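Local coordinates for protein ecto-NAD+ glycohydrolase (CD38 molecule) (Bos taurus, PDB 3GC6) that belongs to the ADP-ribosyl cyclase family as the bovine CD38 molecule, a glycosylated, disulfide-bonded protein with a parallel four-stranded sheet, at residues L191-E196 / D226-K231; L197-V202 / V230-M235. The protein carries 1 engineered substitution. All blocks are in the same frame, centred on the assembly; numbering follows the deposited sequence.

Contact 1. Residues L191-E196 / D226-K231; sequences LRPQVE and DGRNVK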
# COMPACT_ATOMS: atom_id res chain seq x y z
N LEU A 191 -16.10 -19.04 16.52
CA LEU A 191 -16.74 -17.72 16.38
C LEU A 191 -16.69 -16.96 17.70
O LEU A 191 -16.93 -17.52 18.76
CB LEU A 191 -18.22 -17.87 15.97
CG LEU A 191 -18.43 -18.08 14.49
CD1 LEU A 191 -19.91 -18.49 14.27
CD2 LEU A 191 -18.06 -16.80 13.68
N ARG A 192 -16.41 -15.66 17.62
CA ARG A 192 -16.42 -14.81 18.81
C ARG A 192 -17.79 -14.91 19.48
O ARG A 192 -18.82 -14.79 18.80
CB ARG A 192 -16.15 -13.35 18.44
CG ARG A 192 -16.01 -12.48 19.68
CD ARG A 192 -16.15 -11.00 19.34
NE ARG A 192 -15.17 -10.50 18.40
CZ ARG A 192 -14.01 -9.91 18.76
NH1 ARG A 192 -13.66 -9.84 20.04
NH2 ARG A 192 -13.18 -9.43 17.84
N PRO A 193 -17.80 -15.17 20.80
CA PRO A 193 -19.13 -15.26 21.41
C PRO A 193 -19.96 -13.99 21.22
O PRO A 193 -19.41 -12.88 21.15
CB PRO A 193 -18.82 -15.52 22.89
CG PRO A 193 -17.50 -16.20 22.85
CD PRO A 193 -16.72 -15.47 21.75
N GLN A 194 -21.28 -14.17 21.18
CA GLN A 194 -22.25 -13.06 21.15
C GLN A 194 -22.32 -12.25 19.85
O GLN A 194 -23.03 -11.25 19.78
CB GLN A 194 -22.06 -12.12 22.34
CG GLN A 194 -22.34 -12.85 23.64
CD GLN A 194 -22.22 -11.96 24.87
OE1 GLN A 194 -22.71 -10.84 24.88
NE2 GLN A 194 -21.59 -12.47 25.91
N VAL A 195 -21.60 -12.68 18.81
CA VAL A 195 -21.96 -12.19 17.48
C VAL A 195 -23.35 -12.74 17.10
O VAL A 195 -23.91 -13.56 17.84
CB VAL A 195 -20.89 -12.52 16.39
CG1 VAL A 195 -19.52 -12.05 16.85
CG2 VAL A 195 -20.86 -14.00 16.09
N GLU A 196 -23.91 -12.26 15.99
CA GLU A 196 -25.16 -12.80 15.49
C GLU A 196 -24.86 -13.40 14.14
O GLU A 196 -24.09 -12.83 13.34
CB GLU A 196 -26.26 -11.74 15.36
CG GLU A 196 -26.47 -10.99 16.68
CD GLU A 196 -27.74 -10.19 16.72
OE1 GLU A 196 -28.50 -10.22 15.73
OE2 GLU A 196 -27.98 -9.56 17.78
N ASP A 226 -25.36 -22.13 19.86
CA ASP A 226 -25.89 -21.97 21.21
C ASP A 226 -24.73 -22.02 22.20
O ASP A 226 -24.69 -21.25 23.18
CB ASP A 226 -26.88 -23.09 21.52
CG ASP A 226 -28.27 -22.85 20.92
OD1 ASP A 226 -28.62 -21.72 20.47
OD2 ASP A 226 -29.06 -23.82 20.91
N GLY A 227 -23.81 -22.95 21.99
CA GLY A 227 -22.61 -23.10 22.84
C GLY A 227 -21.75 -21.83 22.87
O GLY A 227 -21.11 -21.55 23.90
N ARG A 228 -21.74 -21.09 21.76
CA ARG A 228 -20.95 -19.85 21.65
C ARG A 228 -21.78 -18.63 22.06
O ARG A 228 -21.31 -17.49 21.93
CB ARG A 228 -20.48 -19.60 20.20
CG ARG A 228 -19.74 -20.76 19.49
CD ARG A 228 -18.43 -21.13 20.15
NE ARG A 228 -17.46 -20.03 20.13
CZ ARG A 228 -16.41 -19.95 20.94
NH1 ARG A 228 -16.19 -20.91 21.84
NH2 ARG A 228 -15.58 -18.92 20.85
N ASN A 229 -23.01 -18.83 22.54
CA ASN A 229 -23.92 -17.72 22.80
C ASN A 229 -24.07 -16.79 21.60
O ASN A 229 -24.05 -15.58 21.72
CB ASN A 229 -23.45 -16.91 24.03
CG ASN A 229 -24.54 -16.07 24.64
OD1 ASN A 229 -25.72 -16.17 24.27
ND2 ASN A 229 -24.16 -15.22 25.61
N VAL A 230 -24.23 -17.40 20.42
CA VAL A 230 -24.39 -16.67 19.18
C VAL A 230 -25.84 -16.82 18.69
O VAL A 230 -26.30 -17.94 18.45
CB VAL A 230 -23.39 -17.21 18.14
CG1 VAL A 230 -23.77 -16.80 16.72
CG2 VAL A 230 -21.98 -16.76 18.47
N LYS A 231 -26.55 -15.70 18.54
CA LYS A 231 -27.92 -15.70 18.04
C LYS A 231 -27.89 -16.21 16.60
O LYS A 231 -26.99 -15.86 15.85
CB LYS A 231 -28.50 -14.29 18.05
CG LYS A 231 -29.87 -14.16 17.39
CD LYS A 231 -30.71 -13.03 18.02
CE LYS A 231 -31.88 -12.59 17.10
NZ LYS A 231 -32.44 -13.69 16.25
O HOH W 1 -20.86 -15.07 26.19
O HOH W 2 -25.85 -13.13 19.81
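R228 holds the carbonyl of L191. From CB the side chain turns at chi2 and again at chi3 (-63° each), which folds CD round to 4.1 Å from L191 O. NE then donates to L191 O at 2.9 Å, lying in the carbonyl plane, and NH2 donates to the same oxygen at 2.9 Å from above that plane. The oxygen sits in the guanidinium plane, a side-on grip by two nitrogens that fixes the rotation of the group. P193 CG lies over one face of the guanidinium, 3.9 Å from R228 NH2.

The Schellman motif at N229 faces the type II turn R192-V195. Q194 N makes only weak bonds to the carbonyls of R228 and N229, while P193 CA lies 3.2 Å from R228 O. Q194 CG packs on N229 ND2 at 3.6 Å, and one water links the two side-chain amides, weakly on the N229 side. At the end of the turn, V195 CG2 meets V230 CG2 at 3.8 Å, the two valines side by side.

L191 and V230 both continue onto L197 and L225. The contact thus joins the chain leaving helix 216-227, on its way into strand 231-239, to the loop entering strand 196-203, where E196 already bridges K231 in parallel fashion.

Contact 2. Residues L197-V202 / V230-M235; sequences LEAWLV and VKFRCM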
# COMPACT_ATOMS: atom_id res chain seq x y z
N LEU A 197 -25.43 -14.57 13.87
CA LEU A 197 -25.13 -15.23 12.61
C LEU A 197 -26.39 -15.48 11.83
O LEU A 197 -27.39 -16.03 12.37
CB LEU A 197 -24.38 -16.55 12.89
CG LEU A 197 -23.91 -17.35 11.66
CD1 LEU A 197 -22.63 -18.15 12.02
CD2 LEU A 197 -25.01 -18.27 11.15
N GLU A 198 -26.36 -15.09 10.56
CA GLU A 198 -27.43 -15.41 9.64
C GLU A 198 -26.93 -16.43 8.64
O GLU A 198 -25.87 -16.24 8.00
CB GLU A 198 -27.88 -14.19 8.84
CG GLU A 198 -28.36 -13.07 9.64
CD GLU A 198 -28.64 -11.87 8.76
OE1 GLU A 198 -28.52 -11.98 7.51
OE2 GLU A 198 -28.98 -10.83 9.33
N ALA A 199 -27.68 -17.52 8.49
CA ALA A 199 -27.36 -18.53 7.48
C ALA A 199 -28.41 -18.49 6.38
O ALA A 199 -29.60 -18.35 6.65
CB ALA A 199 -27.34 -19.89 8.09
N TRP A 200 -27.92 -18.61 5.16
CA TRP A 200 -28.76 -18.63 3.98
C TRP A 200 -28.50 -19.95 3.26
O TRP A 200 -27.37 -20.21 2.84
CB TRP A 200 -28.34 -17.45 3.09
CG TRP A 200 -28.58 -16.12 3.76
CD1 TRP A 200 -27.71 -15.42 4.56
CD2 TRP A 200 -29.77 -15.34 3.67
NE1 TRP A 200 -28.31 -14.24 4.99
CE2 TRP A 200 -29.58 -14.18 4.46
CE3 TRP A 200 -31.00 -15.52 3.03
CZ2 TRP A 200 -30.56 -13.19 4.60
CZ3 TRP A 200 -31.98 -14.52 3.15
CH2 TRP A 200 -31.75 -13.38 3.94
N LEU A 201 -29.53 -20.81 3.13
CA LEU A 201 -29.35 -22.08 2.42
C LEU A 201 -29.92 -21.90 1.01
O LEU A 201 -31.14 -21.77 0.86
CB LEU A 201 -30.10 -23.23 3.12
CG LEU A 201 -29.36 -23.86 4.31
CD1 LEU A 201 -29.14 -22.86 5.43
CD2 LEU A 201 -30.15 -25.06 4.81
N VAL A 202 -29.04 -21.93 0.02
CA VAL A 202 -29.38 -21.52 -1.34
C VAL A 202 -29.29 -22.75 -2.24
O VAL A 202 -28.32 -23.51 -2.18
CB VAL A 202 -28.41 -20.39 -1.81
CG1 VAL A 202 -28.84 -19.91 -3.20
CG2 VAL A 202 -28.48 -19.21 -0.83
N VAL A 230 -24.23 -17.40 20.42
CA VAL A 230 -24.39 -16.67 19.18
C VAL A 230 -25.84 -16.82 18.69
O VAL A 230 -26.30 -17.94 18.45
CB VAL A 230 -23.39 -17.21 18.14
CG1 VAL A 230 -23.77 -16.80 16.72
CG2 VAL A 230 -21.98 -16.76 18.47
N LYS A 231 -26.55 -15.70 18.54
CA LYS A 231 -27.92 -15.70 18.04
C LYS A 231 -27.89 -16.21 16.60
O LYS A 231 -26.99 -15.86 15.85
CB LYS A 231 -28.50 -14.29 18.05
CG LYS A 231 -29.87 -14.16 17.39
CD LYS A 231 -30.71 -13.03 18.02
CE LYS A 231 -31.88 -12.59 17.10
NZ LYS A 231 -32.44 -13.69 16.25
N PHE A 232 -28.87 -17.02 16.23
CA PHE A 232 -28.87 -17.67 14.92
C PHE A 232 -30.19 -17.42 14.21
O PHE A 232 -31.26 -17.66 14.78
CB PHE A 232 -28.65 -19.18 15.12
CG PHE A 232 -28.61 -19.98 13.86
CD1 PHE A 232 -27.87 -19.57 12.77
CD2 PHE A 232 -29.29 -21.19 13.78
CE1 PHE A 232 -27.81 -20.35 11.60
CE2 PHE A 232 -29.25 -21.96 12.61
CZ PHE A 232 -28.51 -21.56 11.54
N ARG A 233 -30.11 -16.94 12.97
CA ARG A 233 -31.29 -16.80 12.12
C ARG A 233 -30.99 -17.55 10.84
O ARG A 233 -29.94 -17.32 10.23
CB ARG A 233 -31.56 -15.33 11.81
CG ARG A 233 -31.99 -14.50 13.00
CD ARG A 233 -32.31 -13.06 12.58
NE ARG A 233 -31.11 -12.30 12.24
CZ ARG A 233 -30.27 -11.81 13.14
NH1 ARG A 233 -30.51 -12.00 14.44
NH2 ARG A 233 -29.20 -11.13 12.76
N CYS A 234 -31.89 -18.44 10.44
CA CYS A 234 -31.68 -19.26 9.27
C CYS A 234 -32.79 -19.05 8.23
O CYS A 234 -33.99 -19.08 8.58
CB CYS A 234 -31.58 -20.73 9.70
SG CYS A 234 -31.12 -21.88 8.42
N MET A 235 -32.38 -18.87 6.98
CA MET A 235 -33.30 -18.62 5.87
C MET A 235 -33.01 -19.62 4.75
O MET A 235 -31.84 -19.85 4.43
CB MET A 235 -33.09 -17.18 5.37
CG MET A 235 -33.68 -16.05 6.25
SD MET A 235 -32.91 -15.62 7.85
CE MET A 235 -31.17 -15.43 7.39
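L197 N donates to K231 O at 2.8 Å in a nearly straight bond (172°), the first of five backbone hydrogen bonds that zip strand 196-203 to strand 231-239. R233 N to L197 O, A199 N to R233 O, M235 N to A199 O and L201 N to M235 O follow in parallel order. The last four acceptor carbonyls also receive CA-H...O contacts, such as E198 CA to R233 O at 3.2 Å.

On one face L197, A199, F232 and C234 make an apolar layer. With CG of F232 anti to its backbone N (chi1 -179°), the ring lies alongside L197, whose CD2 meets CE1 at the ring edge, 3.5 Å away. A199 CB reaches that same edge atom of F232, CE1, at 3.6 Å. Farther along, L201 CD1 touches C234 SG at 3.7 Å, beside the disulfide of C234 to C213. Helix 216-227 covers this side through I218 and L225.

The other face is mixed. In one of its two conformers M235 bends back over W200: its CB is 3.5 Å from W200 CE3, and its CE makes a CH-pi contact, 3.8 Å from the centroid of the six-membered ring. M235 SD, 4.7 Å above that centroid, adds a Met-aromatic contact. R233 also has two conformers; in one of them E198 OE2 and R233 NH2 form a weak, long salt bridge, the carboxylate and guanidinium planes 74° apart, while R233 NH1 has its stronger partner in E196.

Backbone bonding thus supplies the directional grip of this beta-alpha-beta unit, apolar contacts seal the helix-covered face, and the loose E198-R233 pair probably adds only modestly to the hold.

How the contacts relate
Contact 1 leads, through one parallel bridge, into the strand pair of contact 2; their centres lie about 12 Å apart, and they share V230 and K231. Contact 1 is the more exposed end, mostly loop and turn: its firm bonds come from an arginine side chain, its backbone bonds are weak, and waters connect its two segments. Contact 2 is the regular strand pair, with short backbone bonds and an apolar face against helix 216-227. The two touch directly, through one ion pair and one leucine pair. Both join strand 231-239, at the edge of the parallel sheet within this chain, to strand 196-203, contact 1 at the start of the two strands, and helix 216-227 is the connection between them.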